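Local coordinates for Lmo1340 protein (Listeria monocytogenes, PDB 4NLM), which is of unknown function but is a surface-associated, probably lipid-anchored protein built as a YqgU-like six-bladed beta propeller, at residues A[256-264]-A[301-312]; A[84-93]-A[102-110]. One frame throughout, in Å; residues are numbered along the deposited sequence. Where two conformers were deposited one is given.

Interaction 1. Residues A[256-264]-A[301-312]; sequences FFSYNAARE and EYKLVKIDPTNK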
loop_
_atom_site.group_PDB
_atom_site.type_symbol
_atom_site.label_atom_id
_atom_site.label_comp_id
_atom_site.label_asym_id
_atom_site.label_seq_id
_atom_site.Cartn_x
_atom_site.Cartn_y
_atom_site.Cartn_z
ATOM N N PHE A 256 -22.452 -3.090 3.050
ATOM C CA PHE A 256 -22.725 -4.318 3.794
ATOM C C PHE A 256 -22.197 -4.379 5.225
ATOM O O PHE A 256 -22.520 -5.338 5.951
ATOM C CB PHE A 256 -22.321 -5.571 3.005
ATOM C CG PHE A 256 -20.852 -5.783 2.801
ATOM C CD1 PHE A 256 -20.173 -5.179 1.759
ATOM C CD2 PHE A 256 -20.158 -6.658 3.614
ATOM C CE1 PHE A 256 -18.839 -5.435 1.542
ATOM C CE2 PHE A 256 -18.812 -6.901 3.410
ATOM C CZ PHE A 256 -18.154 -6.292 2.377
ATOM N N PHE A 257 -21.369 -3.414 5.632
ATOM C CA PHE A 257 -20.932 -3.360 7.022
ATOM C C PHE A 257 -20.409 -1.981 7.341
ATOM O O PHE A 257 -19.821 -1.336 6.477
ATOM C CB PHE A 257 -19.843 -4.394 7.319
ATOM C CG PHE A 257 -19.533 -4.537 8.778
ATOM C CD1 PHE A 257 -20.503 -4.919 9.661
ATOM C CD2 PHE A 257 -18.262 -4.254 9.281
ATOM C CE1 PHE A 257 -20.223 -5.043 11.013
ATOM C CE2 PHE A 257 -17.976 -4.417 10.619
ATOM C CZ PHE A 257 -18.958 -4.813 11.489
ATOM N N SER A 258 -20.647 -1.555 8.582
ATOM C CA SER A 258 -20.139 -0.300 9.115
ATOM C C SER A 258 -19.404 -0.579 10.431
ATOM O O SER A 258 -19.857 -1.362 11.243
ATOM C CB SER A 258 -21.256 0.716 9.427
ATOM O OG SER A 258 -21.925 1.192 8.278
ATOM N N TYR A 259 -18.288 0.094 10.632
ATOM C CA TYR A 259 -17.521 -0.020 11.865
ATOM C C TYR A 259 -17.123 1.386 12.308
ATOM O O TYR A 259 -16.599 2.146 11.516
ATOM C CB TYR A 259 -16.262 -0.849 11.622
ATOM C CG TYR A 259 -15.375 -0.982 12.828
ATOM C CD1 TYR A 259 -15.678 -1.871 13.839
ATOM C CD2 TYR A 259 -14.215 -0.216 12.969
ATOM C CE1 TYR A 259 -14.870 -1.999 14.950
ATOM C CE2 TYR A 259 -13.418 -0.362 14.079
ATOM C CZ TYR A 259 -13.747 -1.247 15.066
ATOM O OH TYR A 259 -12.925 -1.364 16.179
ATOM N N ASN A 260 -17.439 1.744 13.542
ATOM C CA ASN A 260 -17.037 3.041 14.113
ATOM C C ASN A 260 -15.902 2.872 15.075
ATOM O O ASN A 260 -15.941 2.076 15.997
ATOM C CB ASN A 260 -18.199 3.701 14.826
ATOM C CG ASN A 260 -19.152 4.339 13.871
ATOM O OD1 ASN A 260 -18.865 5.409 13.312
ATOM N ND2 ASN A 260 -20.268 3.664 13.617
ATOM N N ALA A 261 -14.863 3.636 14.845
ATOM C CA ALA A 261 -13.702 3.680 15.709
ATOM C C ALA A 261 -13.636 5.043 16.380
ATOM O O ALA A 261 -14.084 6.038 15.818
ATOM C CB ALA A 261 -12.457 3.493 14.860
ATOM N N ALA A 262 -13.051 5.094 17.567
ATOM C CA ALA A 262 -12.771 6.387 18.193
ATOM C C ALA A 262 -11.896 7.200 17.256
ATOM O O ALA A 262 -10.962 6.670 16.676
ATOM C CB ALA A 262 -12.064 6.176 19.506
ATOM N N ARG A 263 -12.186 8.503 17.165
ATOM C CA ARG A 263 -11.471 9.382 16.238
ATOM C C ARG A 263 -10.363 10.186 16.908
ATOM O O ARG A 263 -10.600 10.907 17.893
ATOM C CB ARG A 263 -12.450 10.380 15.630
ATOM C CG ARG A 263 -11.818 11.399 14.711
ATOM C CD ARG A 263 -12.859 12.277 14.025
ATOM N NE ARG A 263 -12.230 13.440 13.394
ATOM C CZ ARG A 263 -11.955 14.586 14.012
ATOM N NH1 ARG A 263 -11.333 15.534 13.349
ATOM N NH2 ARG A 263 -12.263 14.791 15.294
ATOM N N GLU A 264 -9.163 10.046 16.369
ATOM C CA GLU A 264 -8.056 10.899 16.763
ATOM C C GLU A 264 -7.921 12.037 15.759
ATOM O O GLU A 264 -8.380 11.949 14.600
ATOM C CB GLU A 264 -6.760 10.128 16.817
ATOM C CG GLU A 264 -6.606 9.285 18.059
ATOM C CD GLU A 264 -5.307 8.493 18.079
ATOM O OE1 GLU A 264 -4.691 8.291 17.005
ATOM O OE2 GLU A 264 -4.924 8.051 19.186
ATOM N N GLU A 301 -0.873 3.415 22.367
ATOM C CA GLU A 301 -2.119 4.117 22.257
ATOM C C GLU A 301 -3.157 3.406 21.408
ATOM O O GLU A 301 -4.254 3.936 21.295
ATOM C CB GLU A 301 -1.743 5.473 21.692
ATOM C CG GLU A 301 -2.767 6.553 21.363
ATOM C CD GLU A 301 -2.066 7.811 20.832
ATOM O OE1 GLU A 301 -2.658 8.582 20.042
ATOM O OE2 GLU A 301 -0.886 8.036 21.182
ATOM N N TYR A 302 -2.839 2.213 20.889
ATOM C CA TYR A 302 -3.736 1.538 19.930
ATOM C C TYR A 302 -3.889 0.084 20.241
ATOM O O TYR A 302 -3.050 -0.529 20.873
ATOM C CB TYR A 302 -3.184 1.671 18.500
ATOM C CG TYR A 302 -2.980 3.088 18.063
ATOM C CD1 TYR A 302 -1.820 3.743 18.357
ATOM C CD2 TYR A 302 -3.969 3.806 17.403
ATOM C CE1 TYR A 302 -1.625 5.068 18.038
ATOM C CE2 TYR A 302 -3.764 5.142 17.053
ATOM C CZ TYR A 302 -2.592 5.773 17.399
ATOM O OH TYR A 302 -2.395 7.101 17.065
ATOM N N LYS A 303 -4.968 -0.461 19.694
ATOM C CA LYS A 303 -5.109 -1.914 19.580
ATOM C C LYS A 303 -5.189 -2.269 18.098
ATOM O O LYS A 303 -5.612 -1.484 17.282
ATOM C CB LYS A 303 -6.305 -2.447 20.302
ATOM C CG LYS A 303 -7.548 -1.698 20.072
ATOM C CD LYS A 303 -8.686 -2.428 20.754
ATOM C CE LYS A 303 -9.922 -1.585 20.774
ATOM N NZ LYS A 303 -10.991 -2.322 21.527
ATOM N N LEU A 304 -4.699 -3.456 17.811
ATOM C CA LEU A 304 -4.770 -4.019 16.464
ATOM C C LEU A 304 -5.983 -4.924 16.425
ATOM O O LEU A 304 -6.083 -5.889 17.191
ATOM C CB LEU A 304 -3.528 -4.810 16.157
ATOM C CG LEU A 304 -3.548 -5.496 14.791
ATOM C CD1 LEU A 304 -3.667 -4.497 13.660
ATOM C CD2 LEU A 304 -2.287 -6.319 14.650
ATOM N N VAL A 305 -6.905 -4.629 15.524
ATOM C CA VAL A 305 -8.079 -5.464 15.418
ATOM C C VAL A 305 -8.215 -6.047 14.039
ATOM O O VAL A 305 -7.621 -5.587 13.062
ATOM C CB VAL A 305 -9.354 -4.697 15.742
ATOM C CG1 VAL A 305 -9.253 -4.060 17.115
ATOM C CG2 VAL A 305 -9.681 -3.679 14.658
ATOM N N LYS A 306 -8.946 -7.156 14.027
ATOM C CA LYS A 306 -9.339 -7.844 12.796
ATOM C C LYS A 306 -10.860 -7.802 12.709
ATOM O O LYS A 306 -11.569 -8.264 13.620
ATOM C CB LYS A 306 -8.769 -9.265 12.728
ATOM C CG LYS A 306 -9.340 -10.374 13.569
ATOM C CD LYS A 306 -8.683 -11.699 13.157
ATOM C CE LYS A 306 -9.088 -12.836 14.087
ATOM N NZ LYS A 306 -8.175 -14.008 13.982
ATOM N N ILE A 307 -11.322 -7.188 11.636
ATOM C CA ILE A 307 -12.745 -7.119 11.375
ATOM C C ILE A 307 -13.088 -8.025 10.208
ATOM O O ILE A 307 -12.396 -8.082 9.203
ATOM C CB ILE A 307 -13.099 -5.680 10.977
ATOM C CG1 ILE A 307 -12.900 -4.832 12.214
ATOM C CG2 ILE A 307 -14.511 -5.544 10.404
ATOM C CD1 ILE A 307 -12.830 -3.388 11.854
ATOM N N ASP A 308 -14.154 -8.803 10.379
ATOM C CA ASP A 308 -14.694 -9.624 9.307
ATOM C C ASP A 308 -16.001 -8.935 8.913
ATOM O O ASP A 308 -17.023 -9.103 9.563
ATOM C CB ASP A 308 -14.963 -11.059 9.778
ATOM C CG ASP A 308 -15.529 -11.961 8.683
ATOM O OD1 ASP A 308 -16.098 -11.455 7.706
ATOM O OD2 ASP A 308 -15.438 -13.178 8.864
ATOM N N PRO A 309 -15.984 -8.134 7.831
ATOM C CA PRO A 309 -17.185 -7.351 7.523
ATOM C C PRO A 309 -18.362 -8.207 7.054
ATOM O O PRO A 309 -19.504 -7.820 7.259
ATOM C CB PRO A 309 -16.735 -6.383 6.430
ATOM C CG PRO A 309 -15.450 -6.892 5.937
ATOM C CD PRO A 309 -14.868 -7.838 6.940
ATOM N N THR A 310 -18.081 -9.344 6.415
ATOM C CA THR A 310 -19.161 -10.236 5.976
ATOM C C THR A 310 -19.860 -10.876 7.172
ATOM O O THR A 310 -21.104 -10.947 7.236
ATOM C CB THR A 310 -18.609 -11.288 4.988
ATOM O OG1 THR A 310 -18.155 -10.616 3.821
ATOM C CG2 THR A 310 -19.677 -12.326 4.555
ATOM N N ASN A 311 -19.064 -11.340 8.131
ATOM C CA ASN A 311 -19.597 -11.990 9.313
ATOM C C ASN A 311 -19.973 -11.004 10.407
ATOM O O ASN A 311 -20.528 -11.385 11.435
ATOM C CB ASN A 311 -18.607 -13.031 9.834
ATOM C CG ASN A 311 -19.274 -14.103 10.659
ATOM O OD1 ASN A 311 -20.421 -14.491 10.389
ATOM N ND2 ASN A 311 -18.552 -14.632 11.640
ATOM N N LYS A 312 -19.679 -9.728 10.169
ATOM C CA LYS A 312 -19.977 -8.677 11.134
ATOM C C LYS A 312 -19.344 -8.940 12.501
ATOM O O LYS A 312 -20.013 -8.823 13.524
ATOM C CB LYS A 312 -21.485 -8.453 11.254
ATOM C CG LYS A 312 -22.179 -8.186 9.922
ATOM C CD LYS A 312 -23.669 -7.945 10.135
ATOM C CE LYS A 312 -24.427 -7.658 8.848
ATOM N NZ LYS A 312 -24.062 -6.351 8.249
HETATM O O HOH W 1 -22.273 -7.968 6.435
#
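Tyr302 OH donates to Glu264 OE1 at 2.6 Å, meeting the syn lone pair of a carboxylate turned 81° from the phenol ring. The other oxygen of that carboxylate, Glu264 OE2, lies 2.5 Å from Glu301 OE1; so short an approach suggests that one of the two acids is probably protonated and donates to the other. At the far end of the contact Lys312 NZ reaches Phe256 O at 2.9 Å, bending at its last torsion (chi4 -68°) to do so, and a water beside it lies within hydrogen-bonding distance of Phe256 O and Pro309 O. The Lys312 chain runs past the Phe257 ring in the reverse direction, its CB 3.6 Å from Phe257 CE1. Pro309 CB touches both Phe256 CE2 and Phe257 CB. Further along, Ile307 CD1 sits 3.5 Å above the centre of the Tyr259 ring, 9° off its normal, a CH-pi contact, while Tyr259 OH bonds to Glu314. With Phe256 and Phe257 both opposite Phe248, a classic beta bulge brings two consecutive aromatic residues to the Pro309 turn. Strands 256-262 and 302-308 belong to different sheets, their axes 9.5 Å apart, so side chains bridge them, as expected of face-to-face packing of neighbouring blades in a beta propeller.

Interaction 2. Residues A[84-93]-A[102-110]; sequences IFNTKESISE and NILLYSAES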
loop_
_atom_site.group_PDB
_atom_site.type_symbol
_atom_site.label_atom_id
_atom_site.label_comp_id
_atom_site.label_asym_id
_atom_site.label_seq_id
_atom_site.Cartn_x
_atom_site.Cartn_y
_atom_site.Cartn_z
ATOM N N ILE A 84 17.442 -11.381 -6.878
ATOM C CA ILE A 84 16.537 -11.048 -7.944
ATOM C C ILE A 84 17.132 -10.028 -8.913
ATOM O O ILE A 84 17.246 -10.273 -10.095
ATOM C CB ILE A 84 15.202 -10.506 -7.390
ATOM C CG1 ILE A 84 14.556 -11.544 -6.452
ATOM C CG2 ILE A 84 14.246 -10.187 -8.539
ATOM C CD1 ILE A 84 13.487 -10.967 -5.558
ATOM N N PHE A 85 17.558 -8.879 -8.401
ATOM C CA PHE A 85 18.008 -7.743 -9.223
ATOM C C PHE A 85 18.855 -6.825 -8.388
ATOM O O PHE A 85 18.673 -6.740 -7.173
ATOM C CB PHE A 85 16.734 -6.962 -9.742
ATOM C CG PHE A 85 16.992 -5.815 -10.655
ATOM C CD1 PHE A 85 17.007 -6.015 -12.017
ATOM C CD2 PHE A 85 17.110 -4.521 -10.175
ATOM C CE1 PHE A 85 17.206 -4.951 -12.895
ATOM C CE2 PHE A 85 17.309 -3.452 -11.037
ATOM C CZ PHE A 85 17.363 -3.674 -12.401
ATOM N N ASN A 86 19.764 -6.123 -9.034
ATOM C CA ASN A 86 20.528 -5.106 -8.337
ATOM C C ASN A 86 20.730 -3.894 -9.255
ATOM O O ASN A 86 20.671 -4.018 -10.483
ATOM C CB ASN A 86 21.847 -5.664 -7.790
ATOM C CG ASN A 86 22.825 -6.047 -8.876
ATOM O OD1 ASN A 86 23.473 -5.186 -9.499
ATOM N ND2 ASN A 86 23.009 -7.329 -9.050
ATOM N N THR A 87 21.003 -2.730 -8.652
ATOM C CA THR A 87 21.174 -1.510 -9.417
ATOM C C THR A 87 21.939 -0.473 -8.640
ATOM O O THR A 87 21.894 -0.439 -7.407
ATOM C CB THR A 87 19.815 -0.899 -9.833
ATOM O OG1 THR A 87 20.019 0.254 -10.647
ATOM C CG2 THR A 87 18.956 -0.533 -8.652
ATOM N N LYS A 88 22.647 0.392 -9.368
ATOM C CA LYS A 88 23.317 1.539 -8.751
ATOM C C LYS A 88 22.452 2.799 -8.827
ATOM O O LYS A 88 22.827 3.849 -8.306
ATOM C CB LYS A 88 24.654 1.788 -9.429
ATOM C CG LYS A 88 25.636 0.669 -9.154
ATOM C CD LYS A 88 27.019 0.978 -9.674
ATOM C CE LYS A 88 28.056 0.045 -9.072
ATOM N NZ LYS A 88 28.291 0.323 -7.625
ATOM N N GLU A 89 21.308 2.711 -9.495
ATOM C CA GLU A 89 20.407 3.859 -9.607
ATOM C C GLU A 89 19.779 4.210 -8.250
ATOM O O GLU A 89 19.669 3.352 -7.383
ATOM C CB GLU A 89 19.337 3.597 -10.661
ATOM C CG GLU A 89 19.911 3.376 -12.045
ATOM C CD GLU A 89 18.898 3.365 -13.181
ATOM O OE1 GLU A 89 17.737 3.778 -12.990
ATOM O OE2 GLU A 89 19.304 2.988 -14.309
ATOM N N SER A 90 19.346 5.460 -8.111
ATOM C CA SER A 90 18.675 5.946 -6.907
ATOM C C SER A 90 17.255 5.394 -6.883
ATOM O O SER A 90 16.522 5.533 -7.857
ATOM C CB SER A 90 18.664 7.472 -6.918
ATOM O OG SER A 90 17.950 7.985 -5.816
ATOM N N ILE A 91 16.862 4.745 -5.792
ATOM C CA ILE A 91 15.549 4.108 -5.736
ATOM C C ILE A 91 14.498 5.104 -5.323
ATOM O O ILE A 91 14.631 5.738 -4.270
ATOM C CB ILE A 91 15.532 2.945 -4.694
ATOM C CG1 ILE A 91 16.723 1.977 -4.868
ATOM C CG2 ILE A 91 14.225 2.195 -4.752
ATOM C CD1 ILE A 91 16.800 1.311 -6.217
ATOM N N SER A 92 13.466 5.248 -6.125
ATOM C CA SER A 92 12.369 6.133 -5.812
ATOM C C SER A 92 11.143 5.353 -5.324
ATOM O O SER A 92 10.509 5.756 -4.356
ATOM C CB SER A 92 12.010 6.927 -7.055
ATOM O OG SER A 92 13.174 7.561 -7.577
ATOM N N GLU A 93 10.784 4.273 -6.026
ATOM C CA GLU A 93 9.657 3.436 -5.614
ATOM C C GLU A 93 9.886 1.996 -6.044
ATOM O O GLU A 93 10.441 1.754 -7.113
ATOM C CB GLU A 93 8.341 3.927 -6.253
ATOM C CG GLU A 93 7.090 3.048 -6.040
ATOM C CD GLU A 93 6.514 3.129 -4.628
ATOM O OE1 GLU A 93 7.145 3.742 -3.737
ATOM O OE2 GLU A 93 5.418 2.560 -4.396
ATOM N N ASN A 102 5.828 -9.920 -10.648
ATOM C CA ASN A 102 6.736 -8.877 -11.090
ATOM C C ASN A 102 6.948 -7.820 -10.031
ATOM O O ASN A 102 6.175 -7.693 -9.107
ATOM C CB ASN A 102 6.128 -8.146 -12.303
ATOM C CG ASN A 102 5.960 -9.034 -13.517
ATOM O OD1 ASN A 102 6.936 -9.591 -14.024
ATOM N ND2 ASN A 102 4.756 -9.171 -13.985
ATOM N N ILE A 103 7.986 -7.035 -10.254
ATOM C CA ILE A 103 8.295 -5.869 -9.470
ATOM C C ILE A 103 8.282 -4.653 -10.404
ATOM O O ILE A 103 8.693 -4.763 -11.554
ATOM C CB ILE A 103 9.704 -5.983 -8.865
ATOM C CG1 ILE A 103 9.745 -7.080 -7.804
ATOM C CG2 ILE A 103 10.140 -4.655 -8.248
ATOM C CD1 ILE A 103 11.139 -7.470 -7.366
ATOM N N LEU A 104 7.760 -3.528 -9.910
ATOM C CA LEU A 104 7.942 -2.235 -10.536
ATOM C C LEU A 104 9.055 -1.535 -9.785
ATOM O O LEU A 104 9.014 -1.436 -8.548
ATOM C CB LEU A 104 6.704 -1.385 -10.391
ATOM C CG LEU A 104 6.863 0.098 -10.653
ATOM C CD1 LEU A 104 7.106 0.388 -12.102
ATOM C CD2 LEU A 104 5.649 0.847 -10.165
ATOM N N LEU A 105 10.064 -1.097 -10.519
ATOM C CA LEU A 105 11.136 -0.303 -9.958
ATOM C C LEU A 105 11.153 1.029 -10.669
ATOM O O LEU A 105 11.286 1.093 -11.898
ATOM C CB LEU A 105 12.493 -0.978 -10.163
ATOM C CG LEU A 105 13.699 -0.203 -9.650
ATOM C CD1 LEU A 105 13.617 0.009 -8.154
ATOM C CD2 LEU A 105 14.952 -0.958 -10.038
ATOM N N TYR A 106 11.026 2.097 -9.891
ATOM C CA TYR A 106 11.159 3.446 -10.400
ATOM C C TYR A 106 12.450 3.974 -9.796
ATOM O O TYR A 106 12.573 4.068 -8.564
ATOM C CB TYR A 106 9.958 4.285 -10.005
ATOM C CG TYR A 106 9.971 5.726 -10.462
ATOM C CD1 TYR A 106 10.375 6.091 -11.748
ATOM C CD2 TYR A 106 9.598 6.746 -9.593
ATOM C CE1 TYR A 106 10.355 7.393 -12.165
ATOM C CE2 TYR A 106 9.580 8.055 -10.016
ATOM C CZ TYR A 106 9.971 8.378 -11.289
ATOM O OH TYR A 106 9.986 9.710 -11.713
ATOM N N SER A 107 13.420 4.286 -10.643
ATOM C CA SER A 107 14.717 4.684 -10.181
ATOM C C SER A 107 15.317 5.742 -11.102
ATOM O O SER A 107 14.878 5.931 -12.213
ATOM C CB SER A 107 15.658 3.494 -10.079
ATOM O OG SER A 107 15.897 2.865 -11.323
ATOM N N ALA A 108 16.334 6.454 -10.606
ATOM C CA ALA A 108 16.959 7.515 -11.369
ATOM C C ALA A 108 18.457 7.304 -11.491
ATOM O O ALA A 108 19.149 6.988 -10.526
ATOM C CB ALA A 108 16.670 8.875 -10.759
ATOM N N GLU A 109 18.945 7.460 -12.710
ATOM C CA GLU A 109 20.371 7.351 -12.981
ATOM C C GLU A 109 21.055 8.700 -12.767
ATOM O O GLU A 109 22.265 8.758 -12.500
ATOM C CB GLU A 109 20.584 6.850 -14.420
ATOM C CG GLU A 109 21.995 7.005 -14.972
ATOM C CD GLU A 109 22.124 6.635 -16.443
ATOM O OE1 GLU A 109 21.422 5.713 -16.909
ATOM O OE2 GLU A 109 22.957 7.260 -17.136
ATOM N N SER A 110 20.277 9.776 -12.874
ATOM C CA SER A 110 20.821 11.118 -12.751
ATOM C C SER A 110 19.712 12.129 -12.506
ATOM O O SER A 110 18.543 11.777 -12.507
ATOM C CB SER A 110 21.577 11.498 -14.038
ATOM O OG SER A 110 20.692 11.806 -15.105
HETATM O O HOH W 2 17.178 5.772 -14.971
HETATM O O HOH W 3 21.786 3.219 -15.116
#
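The Tyr106 ring receives Ser92 CB obliquely, 3.5 Å from its CD2, while Phe139 meets it edge-to-face and its hydroxyl bonds to the backbone at Leu135 and Lys133. The Phe85 ring is likewise met obliquely, by Leu105 CD2 at 3.6 Å from Phe85 CE2; the other methyl, Leu105 CD1, touches Ile91 CD1, so the two branches of one leucine join both strands of 84-93. The Glu89 carboxylate accepts from Ser107 OG at 2.6 Å between that atom and Glu89 OE1, the hydroxyl approaching 41° out of the carboxylate plane. Ser107 OG is placed there by a chi1 of 62°, which sets it between its own backbone N and carbonyl carbon. Arg117 forms a salt bridge with Glu89 OE2, and a water links that oxygen to Glu109 OE1, probably easing the proximity of two acids. Between the backbones, Ser90 and Ala108 exchange two bonds, whereas Tyr106 O takes both Ser92 N (2.9 Å) and Glu93 N (3.1 Å): a classic beta bulge that shifts the register by one. Strands 90-96 and 102-108 thus form the hairpin that opens a four-stranded antiparallel sheet continued by 114-120, while strand 84-87, the edge of the preceding sheet, packs against the hairpin, its axis 10.1 Å from that of strand 102-108.

Overall arrangement
Interactions 1 and 2 lie on opposite sides of the chain's centre, their centres 37 Å apart and their nearest atoms about 21 Å apart, so neither touches the other. Along the chain they come in series: interaction 2 closes before interaction 1 opens. They share no sheet. Interaction 2 joins sheet 47-87 to the next one, 90-132, and also includes a hairpin within the latter; interaction 1 joins the sheet containing 255-266 to the three-stranded sheet 284-321. All four segments belong to the YqgU-like six-bladed propeller domain. Both are therefore junctions between successive sheets, at separate points around the ring, consistent with a closed circular fold held by side-chain packing between blades.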